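Local coordinates for RsfP (Uncultured bacterium, PDB 4GLJ), which probably cleaves methylthioadenosine with phosphate, releasing adenine, and binds the dye rhodamine B, at residues N200-E203 / A204-R208; L277-P280 / V281-S285. One frame throughout, in Å; residues are numbered along the deposited sequence.

Interaction 1 of 2, residues N200-E203 / A204-R208; sequences NMPE and AKLAR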
loop_
_atom_site.group_PDB
_atom_site.type_symbol
_atom_site.label_atom_id
_atom_site.label_comp_id
_atom_site.label_asym_id
_atom_site.label_seq_id
_atom_site.Cartn_x
_atom_site.Cartn_y
_atom_site.Cartn_z
ATOM N N ASN A 200 -11.970 8.412 -4.832
ATOM C CA ASN A 200 -11.936 8.487 -6.286
ATOM C C ASN A 200 -10.946 7.505 -6.929
ATOM O O ASN A 200 -10.965 7.324 -8.145
ATOM C CB ASN A 200 -11.788 9.948 -6.753
ATOM C CG ASN A 200 -13.134 10.735 -6.582
ATOM O OD1 ASN A 200 -13.489 11.513 -7.441
ATOM N ND2 ASN A 200 -13.957 10.385 -5.546
ATOM N N MET A 201 -10.165 6.804 -6.106
ATOM C CA MET A 201 -9.455 5.579 -6.523
ATOM C C MET A 201 -10.008 4.436 -5.696
ATOM O O MET A 201 -10.091 4.555 -4.484
ATOM C CB MET A 201 -7.938 5.722 -6.319
ATOM C CG MET A 201 -7.270 6.702 -7.289
ATOM S SD MET A 201 -7.162 5.892 -8.923
ATOM C CE MET A 201 -6.289 7.137 -9.866
ATOM N N PRO A 202 -10.378 3.307 -6.315
ATOM C CA PRO A 202 -10.024 2.929 -7.705
ATOM C C PRO A 202 -11.096 3.345 -8.723
ATOM O O PRO A 202 -10.964 2.975 -9.867
ATOM C CB PRO A 202 -9.945 1.393 -7.620
ATOM C CG PRO A 202 -11.049 1.087 -6.633
ATOM C CD PRO A 202 -10.865 2.131 -5.549
ATOM N N GLU A 203 -12.077 4.148 -8.291
ATOM C CA GLU A 203 -13.237 4.535 -9.175
ATOM C C GLU A 203 -12.742 5.096 -10.506
ATOM O O GLU A 203 -13.246 4.656 -11.563
ATOM C CB GLU A 203 -14.093 5.551 -8.457
ATOM C CG GLU A 203 -15.561 5.545 -8.759
ATOM C CD GLU A 203 -16.299 6.524 -7.856
ATOM O OE1 GLU A 203 -16.152 7.764 -8.099
ATOM O OE2 GLU A 203 -16.946 6.098 -6.853
ATOM N N ALA A 204 -11.710 5.967 -10.482
ATOM C CA ALA A 204 -11.206 6.539 -11.762
ATOM C C ALA A 204 -10.558 5.468 -12.678
ATOM O O ALA A 204 -10.689 5.536 -13.926
ATOM C CB ALA A 204 -10.223 7.711 -11.554
ATOM N N LYS A 205 -9.793 4.539 -12.075
ATOM C CA LYS A 205 -9.158 3.434 -12.826
ATOM C C LYS A 205 -10.255 2.536 -13.491
ATOM O O LYS A 205 -10.114 2.096 -14.638
ATOM C CB LYS A 205 -8.290 2.579 -11.842
ATOM C CG LYS A 205 -7.000 3.324 -11.435
ATOM C CD LYS A 205 -6.210 2.464 -10.426
ATOM C CE LYS A 205 -4.827 3.149 -10.306
ATOM N NZ LYS A 205 -4.000 2.611 -9.146
ATOM N N LEU A 206 -11.216 2.135 -12.712
ATOM C CA LEU A 206 -12.286 1.254 -13.161
ATOM C C LEU A 206 -13.120 1.914 -14.282
ATOM O O LEU A 206 -13.465 1.262 -15.271
ATOM C CB LEU A 206 -13.173 0.835 -11.963
ATOM C CG LEU A 206 -12.336 -0.026 -10.951
ATOM C CD1 LEU A 206 -13.060 -0.170 -9.601
ATOM C CD2 LEU A 206 -12.008 -1.425 -11.523
ATOM N N ALA A 207 -13.419 3.194 -14.125
ATOM C CA ALA A 207 -14.176 3.954 -15.145
ATOM C C ALA A 207 -13.342 3.937 -16.431
ATOM O O ALA A 207 -13.889 3.741 -17.546
ATOM C CB ALA A 207 -14.405 5.411 -14.656
ATOM N N ARG A 208 -12.016 4.127 -16.324
ATOM C CA ARG A 208 -11.171 4.118 -17.522
ATOM C C ARG A 208 -11.199 2.734 -18.199
ATOM O O ARG A 208 -11.331 2.627 -19.430
ATOM C CB ARG A 208 -9.736 4.511 -17.166
ATOM C CG ARG A 208 -8.785 4.678 -18.345
ATOM C CD ARG A 208 -9.203 5.679 -19.454
ATOM N NE ARG A 208 -9.520 6.994 -18.863
ATOM C CZ ARG A 208 -8.611 7.957 -18.683
ATOM N NH1 ARG A 208 -7.334 7.761 -19.097
ATOM N NH2 ARG A 208 -8.969 9.154 -18.210
#
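M201 lays its sulfur against the aliphatic stem of K205, SD sitting 3.6 Å from CG, and the two side chains cross at about a right angle. The contact belongs to the first turns of the buried helix 200-209, packed beside strands 111-119 and 213-221 of the phosphorylase fold's central sheet, and it is an example of a cis peptide lying among the first residues of a helical segment while the i to i+4 bonding carries on. The bond between M201 and P202 is cis, and M201 has an extended backbone instead of a helical one. Even so, A204 N reaches back to N200 O at 2.8 Å, so the four-residue spacing spans the cis bond. Further on, P202 O takes the amide of L206 in an almost straight bond of 3.0 Å, with an N-H...O angle of 172°, and E203 O receives that of A207.

The K205 stem is extended beyond CG, which carries its amine past the sulfur to a salt bridge with D119; M201, by contrast, bends at chi2 (-75°), bringing SD back over the lysine methylenes. Q178 of a second subunit packs on K205, so this face of the helix borders the subunit interface. The E203 side chain leads away from 204-208, although its CB touches that segment; its carboxylate is buried yet doubly gripped, OE2 by a salt bridge to R64 and OE1 by the hydroxyl of Y214. At N200 the side-chain amide is similarly fixed, OD1 by T216 and S95 and ND2 by S97, close to a bound phosphate ion. On the flank covered by Y78, the ring of P202 runs alongside L206, and the ring's CG meets the leucine's CD1 at 3.8 Å.

Interaction 2 of 2, residues L277-P280 / V281-S285; sequences LVTP and VEAMS. With RHB (N-[9-(2-carboxyphenyl)-6-(diethylamino)-3H-xanthen-3-ylidene]-N-ethylethanaminium), chain B.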
loop_
_atom_site.group_PDB
_atom_site.type_symbol
_atom_site.label_atom_id
_atom_site.label_comp_id
_atom_site.label_asym_id
_atom_site.label_seq_id
_atom_site.Cartn_x
_atom_site.Cartn_y
_atom_site.Cartn_z
ATOM N N LEU A 277 -5.902 -3.879 -24.198
ATOM C CA LEU A 277 -6.282 -5.258 -23.891
ATOM C C LEU A 277 -5.208 -6.184 -24.424
ATOM O O LEU A 277 -4.853 -6.108 -25.596
ATOM C CB LEU A 277 -7.654 -5.575 -24.546
ATOM C CG LEU A 277 -8.352 -6.912 -24.260
ATOM C CD1 LEU A 277 -8.580 -7.209 -22.790
ATOM C CD2 LEU A 277 -9.708 -7.034 -25.014
ATOM N N VAL A 278 -4.628 -7.038 -23.600
ATOM C CA VAL A 278 -3.562 -7.918 -24.093
ATOM C C VAL A 278 -4.179 -9.253 -24.530
ATOM O O VAL A 278 -3.789 -9.815 -25.561
ATOM C CB VAL A 278 -2.464 -8.147 -23.018
ATOM C CG1 VAL A 278 -1.491 -9.231 -23.425
ATOM C CG2 VAL A 278 -1.695 -6.849 -22.689
ATOM N N THR A 279 -5.129 -9.767 -23.761
ATOM C CA THR A 279 -5.722 -11.069 -24.041
ATOM C C THR A 279 -6.789 -10.877 -25.110
ATOM O O THR A 279 -7.760 -10.189 -24.849
ATOM C CB THR A 279 -6.452 -11.606 -22.786
ATOM O OG1 THR A 279 -5.559 -11.568 -21.685
ATOM C CG2 THR A 279 -7.038 -13.048 -23.014
ATOM N N PRO A 280 -6.643 -11.532 -26.287
ATOM C CA PRO A 280 -7.709 -11.483 -27.301
ATOM C C PRO A 280 -9.016 -12.044 -26.730
ATOM O O PRO A 280 -8.995 -13.016 -25.975
ATOM C CB PRO A 280 -7.194 -12.411 -28.409
ATOM C CG PRO A 280 -5.709 -12.448 -28.216
ATOM C CD PRO A 280 -5.517 -12.383 -26.709
ATOM N N VAL A 281 -10.143 -11.429 -27.070
ATOM C CA VAL A 281 -11.435 -11.924 -26.584
ATOM C C VAL A 281 -11.600 -13.436 -26.927
ATOM O O VAL A 281 -12.107 -14.219 -26.121
ATOM C CB VAL A 281 -12.603 -11.004 -27.058
ATOM C CG1 VAL A 281 -13.967 -11.697 -27.015
ATOM C CG2 VAL A 281 -12.613 -9.720 -26.232
ATOM N N GLU A 282 -11.095 -13.865 -28.089
ATOM C CA GLU A 282 -11.237 -15.275 -28.517
ATOM C C GLU A 282 -10.405 -16.219 -27.664
ATOM O O GLU A 282 -10.686 -17.407 -27.636
ATOM C CB GLU A 282 -10.903 -15.463 -30.007
ATOM C CG GLU A 282 -9.776 -14.578 -30.501
ATOM C CD GLU A 282 -10.308 -13.214 -30.897
ATOM O OE1 GLU A 282 -9.966 -12.202 -30.220
ATOM O OE2 GLU A 282 -11.114 -13.158 -31.864
ATOM N N ALA A 283 -9.423 -15.679 -26.940
ATOM C CA ALA A 283 -8.586 -16.427 -26.011
ATOM C C ALA A 283 -9.212 -16.507 -24.603
ATOM O O ALA A 283 -8.714 -17.253 -23.787
ATOM C CB ALA A 283 -7.191 -15.781 -25.899
ATOM N N MET A 284 -10.264 -15.741 -24.279
ATOM C CA MET A 284 -10.798 -15.792 -22.900
ATOM C C MET A 284 -11.630 -17.040 -22.650
ATOM O O MET A 284 -12.278 -17.519 -23.560
ATOM C CB MET A 284 -11.607 -14.564 -22.576
ATOM C CG MET A 284 -10.733 -13.285 -22.629
ATOM S SD MET A 284 -11.843 -11.895 -22.592
ATOM C CE MET A 284 -10.711 -10.466 -22.840
ATOM N N SER A 285 -11.672 -17.524 -21.413
ATOM C CA SER A 285 -12.621 -18.574 -21.077
ATOM C C SER A 285 -14.057 -18.048 -21.090
ATOM O O SER A 285 -14.266 -16.797 -21.043
ATOM C CB SER A 285 -12.302 -19.108 -19.677
ATOM O OG SER A 285 -12.585 -18.125 -18.707
HETATM O O2 RHB B . -0.435 -5.842 -25.412
HETATM C C26 RHB B . -0.796 -4.667 -25.620
HETATM C C19 RHB B . -0.257 -3.545 -24.795
HETATM C C14 RHB B . 0.795 -3.616 -23.882
HETATM C C15 RHB B . 1.167 -2.453 -23.222
HETATM C C16 RHB B . 0.534 -1.243 -23.428
HETATM C C17 RHB B . -0.508 -1.180 -24.319
HETATM C C18 RHB B . -0.883 -2.330 -24.997
HETATM C C9 RHB B . 1.618 -4.809 -23.508
HETATM C C8 RHB B . 2.322 -4.741 -22.192
HETATM C C13 RHB B . 2.209 -3.642 -21.353
HETATM C C12 RHB B . 2.863 -3.578 -20.120
HETATM C C11 RHB B . 3.625 -4.642 -19.689
HETATM N N1 RHB B . 4.346 -4.590 -18.475
HETATM C C35 RHB B . 4.898 -3.222 -18.475
HETATM C C36 RHB B . 5.414 -2.969 -19.883
HETATM C C22 RHB B . 3.690 -4.940 -17.182
HETATM C C23 RHB B . 3.849 -6.441 -16.897
HETATM C C10 RHB B . 3.755 -5.720 -20.552
HETATM C C7 RHB B . 3.102 -5.786 -21.778
HETATM O O1 RHB B . 3.245 -6.893 -22.573
HETATM C C1 RHB B . 2.650 -7.037 -23.798
HETATM C C2 RHB B . 1.832 -6.046 -24.325
HETATM C C6 RHB B . 2.878 -8.212 -24.499
HETATM C C5 RHB B . 2.301 -8.425 -25.736
HETATM C C4 RHB B . 1.478 -7.446 -26.279
HETATM C C3 RHB B . 1.247 -6.259 -25.577
HETATM N N2 RHB B . 2.577 -9.626 -26.416
HETATM C C24 RHB B . 2.016 -10.803 -25.723
HETATM C C25 RHB B . 2.842 -12.019 -26.092
HETATM C C33 RHB B . 2.116 -9.547 -27.818
HETATM C C34 RHB B . 2.944 -10.502 -28.657
HETATM O O3 RHB B . -1.585 -4.377 -26.539
#
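P280 O accepts the amide of A283 at 2.9 Å, closing a turn that forms the 3-10 segment 281-283 just ahead of helix 286-291. The bond is bent: its N-H...O angle is 142°, and the donor stands above the carbonyl plane. M284 N continues the same three-residue spacing by bonding to V281 O. Here a short 3-10 turn joins an irregular loop to a helix, with S285 at the helix's N-cap position.

The turn folds M284 back over the loop that leads into it. Its chain runs extended beyond CG, with chi2 at 168° and chi3 at -174°, and so brings CE up to CD1 of L277, the two side chains meeting tip to tip at 3.9 Å between these methyls. Partway along, M284 CG rests 3.7 Å from T279 CG2. The hydroxyl of that threonine turns to the backbone amide of V134, which ties the loop to a neighbouring one. An alanine in place of M284 would probably leave L277 CD1 and T279 CG2 without their shared apolar partner and open a gap beneath the turn.

Upstream of the turn, V278 borders a bound rhodamine B, CG2 lying 3.2 Å from the dye's carboxyl-group oxygen O2. At the exposed pair P280 and A283, CB of the alanine packs 3.9 Å from CD of the proline.

Interaction 1 comes first along the chain, and strand 213-221 and helix 237-263 lie between it and interaction 2. Their centres are 22 Å apart, and a gap of about 10 Å separates their nearest atoms. They share no helix or strand: residues 200-208 form a helix near the centre of the chain, beside the mixed sheet, whereas residues 277-285 make a surface loop about 29 Å from that centre, leading into helix 286-291. One lies within a helix of the buried core, next to a bound phosphate ion; the other lies in a loop leading into a helix at the C-terminal periphery, where it borders a bound rhodamine B.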